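Long-range contact in scyllo-inositol 2-dehydrogenase (NADP(+)) IolW (Bacillus subtilis subsp. subtilis, PDB 3GDO), which catalyses the reversible, NADPH-dependent reduction of scyllo-inosose to scyllo-inositol and does not accept NADH in place of NADPH: residues A171-I183 with N206-D218. Sequence-based numbering, arbitrary orientation.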
loop_
_atom_site.group_PDB
_atom_site.type_symbol
_atom_site.label_atom_id
_atom_site.label_comp_id
_atom_site.label_asym_id
_atom_site.label_seq_id
_atom_site.Cartn_x
_atom_site.Cartn_y
_atom_site.Cartn_z
ATOM N N ALA B 171 -16.968 -14.800 -13.946
ATOM C CA ALA B 171 -15.951 -13.744 -13.902
ATOM C C ALA B 171 -16.449 -12.504 -13.136
ATOM O O ALA B 171 -16.465 -11.406 -13.687
ATOM C CB ALA B 171 -15.521 -13.349 -15.334
ATOM N N THR B 172 -16.880 -12.669 -11.886
ATOM C CA THR B 172 -17.549 -11.556 -11.154
ATOM C C THR B 172 -16.594 -10.891 -10.141
ATOM O O THR B 172 -15.544 -11.436 -9.820
ATOM C CB THR B 172 -18.754 -12.064 -10.355
ATOM O OG1 THR B 172 -18.306 -13.121 -9.495
ATOM C CG2 THR B 172 -19.880 -12.593 -11.283
ATOM N N GLY B 173 -16.967 -9.736 -9.619
ATOM C CA GLY B 173 -16.229 -9.155 -8.481
ATOM C C GLY B 173 -15.183 -8.165 -8.960
ATOM O O GLY B 173 -14.940 -8.034 -10.176
ATOM N N THR B 174 -14.519 -7.495 -8.018
ATOM C CA THR B 174 -13.719 -6.340 -8.403
ATOM C C THR B 174 -12.304 -6.695 -8.906
ATOM O O THR B 174 -11.679 -5.861 -9.553
ATOM C CB THR B 174 -13.550 -5.368 -7.234
ATOM O OG1 THR B 174 -13.071 -6.128 -6.125
ATOM C CG2 THR B 174 -14.898 -4.606 -6.897
ATOM N N LEU B 175 -11.785 -7.870 -8.586
ATOM C CA LEU B 175 -10.476 -8.273 -9.110
ATOM C C LEU B 175 -10.546 -8.505 -10.642
ATOM O O LEU B 175 -9.701 -8.018 -11.408
ATOM C CB LEU B 175 -9.943 -9.525 -8.368
ATOM C CG LEU B 175 -8.650 -10.154 -8.887
ATOM C CD1 LEU B 175 -7.452 -9.162 -8.842
ATOM C CD2 LEU B 175 -8.332 -11.486 -8.160
ATOM N N TYR B 176 -11.577 -9.223 -11.096
ATOM C CA TYR B 176 -11.836 -9.310 -12.542
ATOM C C TYR B 176 -12.175 -7.957 -13.153
ATOM O O TYR B 176 -11.635 -7.581 -14.192
ATOM C CB TYR B 176 -12.993 -10.252 -12.838
ATOM C CG TYR B 176 -12.589 -11.712 -12.824
ATOM C CD1 TYR B 176 -12.881 -12.525 -11.727
ATOM C CD2 TYR B 176 -11.932 -12.259 -13.911
ATOM C CE1 TYR B 176 -12.530 -13.889 -11.736
ATOM C CE2 TYR B 176 -11.560 -13.614 -13.932
ATOM C CZ TYR B 176 -11.859 -14.414 -12.852
ATOM O OH TYR B 176 -11.474 -15.747 -12.893
ATOM N N ASP B 177 -13.055 -7.215 -12.512
ATOM C CA ASP B 177 -13.559 -6.012 -13.142
ATOM C C ASP B 177 -12.569 -4.827 -13.103
ATOM O O ASP B 177 -12.390 -4.130 -14.101
ATOM C CB ASP B 177 -14.871 -5.608 -12.511
ATOM C CG ASP B 177 -15.489 -4.437 -13.208
ATOM O OD1 ASP B 177 -15.267 -4.265 -14.434
ATOM O OD2 ASP B 177 -16.206 -3.674 -12.558
ATOM N N LEU B 178 -11.897 -4.628 -11.985
ATOM C CA LEU B 178 -10.999 -3.467 -11.820
ATOM C C LEU B 178 -9.561 -3.911 -11.787
ATOM O O LEU B 178 -8.704 -3.292 -12.428
ATOM C CB LEU B 178 -11.318 -2.700 -10.518
ATOM C CG LEU B 178 -12.760 -2.219 -10.264
ATOM C CD1 LEU B 178 -12.775 -1.325 -9.008
ATOM C CD2 LEU B 178 -13.414 -1.517 -11.403
ATOM N N GLY B 179 -9.298 -4.987 -11.036
ATOM C CA GLY B 179 -7.943 -5.519 -10.918
ATOM C C GLY B 179 -7.317 -5.816 -12.273
ATOM O O GLY B 179 -6.121 -5.566 -12.467
ATOM N N SER B 180 -8.140 -6.302 -13.212
ATOM C CA SER B 180 -7.660 -6.652 -14.551
ATOM C C SER B 180 -6.967 -5.467 -15.235
ATOM O O SER B 180 -5.905 -5.615 -15.830
ATOM C CB SER B 180 -8.775 -7.291 -15.414
ATOM O OG SER B 180 -9.832 -6.398 -15.671
ATOM N N HIS B 181 -7.514 -4.276 -15.078
ATOM C CA HIS B 181 -6.909 -3.079 -15.677
ATOM C C HIS B 181 -5.491 -2.757 -15.164
ATOM O O HIS B 181 -4.623 -2.349 -15.943
ATOM C CB HIS B 181 -7.773 -1.862 -15.401
ATOM C CG HIS B 181 -9.068 -1.842 -16.145
ATOM N ND1 HIS B 181 -9.139 -1.791 -17.522
ATOM C CD2 HIS B 181 -10.348 -1.823 -15.699
ATOM C CE1 HIS B 181 -10.410 -1.741 -17.893
ATOM N NE2 HIS B 181 -11.163 -1.783 -16.804
ATOM N N ILE B 182 -5.276 -2.863 -13.855
ATOM C CA ILE B 182 -3.993 -2.432 -13.291
ATOM C C ILE B 182 -2.957 -3.560 -13.337
ATOM O O ILE B 182 -1.752 -3.310 -13.370
ATOM C CB ILE B 182 -4.179 -1.777 -11.869
ATOM C CG1 ILE B 182 -4.855 -2.735 -10.875
ATOM C CG2 ILE B 182 -5.033 -0.498 -11.994
ATOM C CD1 ILE B 182 -4.777 -2.201 -9.377
ATOM N N ILE B 183 -3.454 -4.804 -13.399
ATOM C CA ILE B 183 -2.630 -5.965 -13.697
ATOM C C ILE B 183 -2.074 -5.855 -15.134
ATOM O O ILE B 183 -0.883 -6.076 -15.370
ATOM C CB ILE B 183 -3.437 -7.262 -13.526
ATOM C CG1 ILE B 183 -3.659 -7.556 -12.041
ATOM C CG2 ILE B 183 -2.734 -8.476 -14.213
ATOM C CD1 ILE B 183 -4.716 -8.697 -11.792
ATOM N N ASN B 206 -23.052 -7.983 3.438
ATOM C CA ASN B 206 -23.758 -9.130 2.866
ATOM C C ASN B 206 -23.188 -9.611 1.526
ATOM O O ASN B 206 -23.893 -10.242 0.746
ATOM C CB ASN B 206 -25.251 -8.802 2.744
ATOM C CG ASN B 206 -25.934 -8.705 4.106
ATOM O OD1 ASN B 206 -26.221 -7.607 4.600
ATOM N ND2 ASN B 206 -26.151 -9.856 4.738
ATOM N N ALA B 207 -21.907 -9.328 1.285
ATOM C CA ALA B 207 -21.284 -9.486 -0.042
ATOM C C ALA B 207 -21.247 -10.914 -0.617
ATOM O O ALA B 207 -20.831 -11.852 0.061
ATOM C CB ALA B 207 -19.861 -8.879 -0.031
ATOM N N GLU B 208 -21.638 -11.035 -1.890
ATOM C CA GLU B 208 -21.612 -12.300 -2.640
ATOM C C GLU B 208 -20.276 -12.516 -3.337
ATOM O O GLU B 208 -19.746 -13.631 -3.386
ATOM C CB GLU B 208 -22.686 -12.284 -3.737
ATOM C CG GLU B 208 -24.136 -12.245 -3.251
ATOM C CD GLU B 208 -24.569 -13.562 -2.593
ATOM O OE1 GLU B 208 -24.222 -13.783 -1.399
ATOM O OE2 GLU B 208 -25.257 -14.371 -3.278
ATOM N N THR B 209 -19.766 -11.449 -3.934
ATOM C CA THR B 209 -18.618 -11.551 -4.791
ATOM C C THR B 209 -17.436 -10.796 -4.164
ATOM O O THR B 209 -17.583 -10.086 -3.163
ATOM C CB THR B 209 -18.965 -10.981 -6.165
ATOM O OG1 THR B 209 -19.526 -9.681 -5.984
ATOM C CG2 THR B 209 -20.036 -11.892 -6.905
ATOM N N VAL B 210 -16.258 -10.974 -4.749
ATOM C CA VAL B 210 -15.082 -10.265 -4.326
ATOM C C VAL B 210 -15.296 -8.754 -4.405
ATOM O O VAL B 210 -15.785 -8.237 -5.405
ATOM C CB VAL B 210 -13.885 -10.659 -5.222
ATOM C CG1 VAL B 210 -12.693 -9.728 -4.952
ATOM C CG2 VAL B 210 -13.548 -12.179 -5.003
ATOM N N ASP B 211 -14.884 -8.053 -3.354
ATOM C CA ASP B 211 -14.942 -6.571 -3.332
ATOM C C ASP B 211 -13.659 -5.930 -2.744
ATOM O O ASP B 211 -13.526 -4.685 -2.628
ATOM C CB ASP B 211 -16.234 -6.086 -2.617
ATOM C CG ASP B 211 -16.239 -6.382 -1.107
ATOM O OD1 ASP B 211 -15.152 -6.527 -0.489
ATOM O OD2 ASP B 211 -17.358 -6.450 -0.520
ATOM N N TYR B 212 -12.708 -6.799 -2.437
ATOM C CA TYR B 212 -11.415 -6.424 -1.917
ATOM C C TYR B 212 -10.329 -7.337 -2.483
ATOM O O TYR B 212 -10.458 -8.576 -2.476
ATOM C CB TYR B 212 -11.443 -6.513 -0.375
ATOM C CG TYR B 212 -10.117 -6.253 0.278
ATOM C CD1 TYR B 212 -9.833 -5.014 0.865
ATOM C CD2 TYR B 212 -9.123 -7.236 0.288
ATOM C CE1 TYR B 212 -8.583 -4.765 1.464
ATOM C CE2 TYR B 212 -7.887 -7.011 0.832
ATOM C CZ TYR B 212 -7.613 -5.761 1.414
ATOM O OH TYR B 212 -6.402 -5.578 2.004
ATOM N N PHE B 213 -9.234 -6.737 -2.935
ATOM C CA PHE B 213 -8.067 -7.522 -3.322
ATOM C C PHE B 213 -6.801 -6.762 -2.991
ATOM O O PHE B 213 -6.721 -5.506 -3.106
ATOM C CB PHE B 213 -8.107 -7.899 -4.834
ATOM C CG PHE B 213 -8.053 -6.709 -5.751
ATOM C CD1 PHE B 213 -6.823 -6.122 -6.093
ATOM C CD2 PHE B 213 -9.212 -6.148 -6.248
ATOM C CE1 PHE B 213 -6.779 -4.999 -6.904
ATOM C CE2 PHE B 213 -9.175 -5.020 -7.035
ATOM C CZ PHE B 213 -7.948 -4.457 -7.392
ATOM N N HIS B 214 -5.807 -7.537 -2.616
ATOM C CA HIS B 214 -4.470 -7.036 -2.405
ATOM C C HIS B 214 -3.483 -8.050 -3.028
ATOM O O HIS B 214 -3.360 -9.177 -2.548
ATOM C CB HIS B 214 -4.200 -6.919 -0.894
ATOM C CG HIS B 214 -2.971 -6.141 -0.602
ATOM N ND1 HIS B 214 -1.699 -6.681 -0.732
ATOM C CD2 HIS B 214 -2.805 -4.827 -0.301
ATOM C CE1 HIS B 214 -0.808 -5.737 -0.464
ATOM N NE2 HIS B 214 -1.451 -4.602 -0.215
ATOM N N LEU B 215 -2.807 -7.679 -4.095
ATOM C CA LEU B 215 -1.897 -8.618 -4.755
ATOM C C LEU B 215 -0.464 -8.125 -4.698
ATOM O O LEU B 215 -0.210 -6.935 -4.894
ATOM C CB LEU B 215 -2.276 -8.765 -6.245
ATOM C CG LEU B 215 -3.313 -9.774 -6.728
ATOM C CD1 LEU B 215 -4.688 -9.526 -6.083
ATOM C CD2 LEU B 215 -3.410 -9.634 -8.247
ATOM N N THR B 216 0.461 -9.038 -4.447
ATOM C CA THR B 216 1.877 -8.748 -4.609
ATOM C C THR B 216 2.420 -9.578 -5.782
ATOM O O THR B 216 2.353 -10.838 -5.750
ATOM C CB THR B 216 2.691 -9.088 -3.322
ATOM O OG1 THR B 216 2.192 -8.317 -2.210
ATOM C CG2 THR B 216 4.192 -8.817 -3.530
ATOM N N LEU B 217 2.927 -8.891 -6.791
ATOM C CA LEU B 217 3.657 -9.543 -7.907
ATOM C C LEU B 217 5.165 -9.450 -7.719
ATOM O O LEU B 217 5.748 -8.345 -7.673
ATOM C CB LEU B 217 3.242 -8.994 -9.277
ATOM C CG LEU B 217 1.898 -9.439 -9.875
ATOM C CD1 LEU B 217 0.701 -9.173 -8.978
ATOM C CD2 LEU B 217 1.652 -8.759 -11.245
ATOM N N ASP B 218 5.769 -10.633 -7.577
ATOM C CA ASP B 218 7.146 -10.755 -7.155
ATOM C C ASP B 218 8.037 -10.718 -8.396
ATOM O O ASP B 218 8.018 -11.649 -9.207
ATOM C CB ASP B 218 7.327 -12.066 -6.345
ATOM C CG ASP B 218 8.792 -12.315 -5.888
ATOM O OD1 ASP B 218 9.673 -11.429 -6.022
ATOM O OD2 ASP B 218 9.048 -13.435 -5.388
HETATM O O HOH W 1 -11.745 -4.013 -5.045
#
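The ring of F213 packs against L175, whose CD1 makes a CH-pi contact over one face, 4.3 Å from the ring centroid and 22° off the normal. In L175 a chi1 of 174° sets CG opposite the backbone N, and chi2 then turns CD1 over the ring. L175 CD1 also lies 3.9 Å from L215 CD1. I182 CD1 meets the ring edge at F213 CE1, while CA of the side-chain-less G179 comes within 3.7 Å of F213 CZ. Farther along, I183 CD1 touches L215 CD2, the two side chains crossing at about a right angle. Cutting F213 back to an alanine would probably open a gap beneath the helix and leave L175 CD1 without the face it packs on.

Polar contacts gather at the helix start. T174 N donates to V210 O (3.0 Å, moderately bent) from above the carbonyl plane. T174 OG1 shares a water with D211 O, although the water's bond to the latter is weak. G173, the N-cap, sits so close that a CB there would clash with V210 CB.

Helix 174-183 crosses strand 212-218 at -44°, their axes 8.6 Å apart: helix-on-sheet packing within the C-terminal alpha/beta domain of the Gfo/Idh/MocA family, on a mixed sheet where strand 212-219 lies between 222-228 and 195-201.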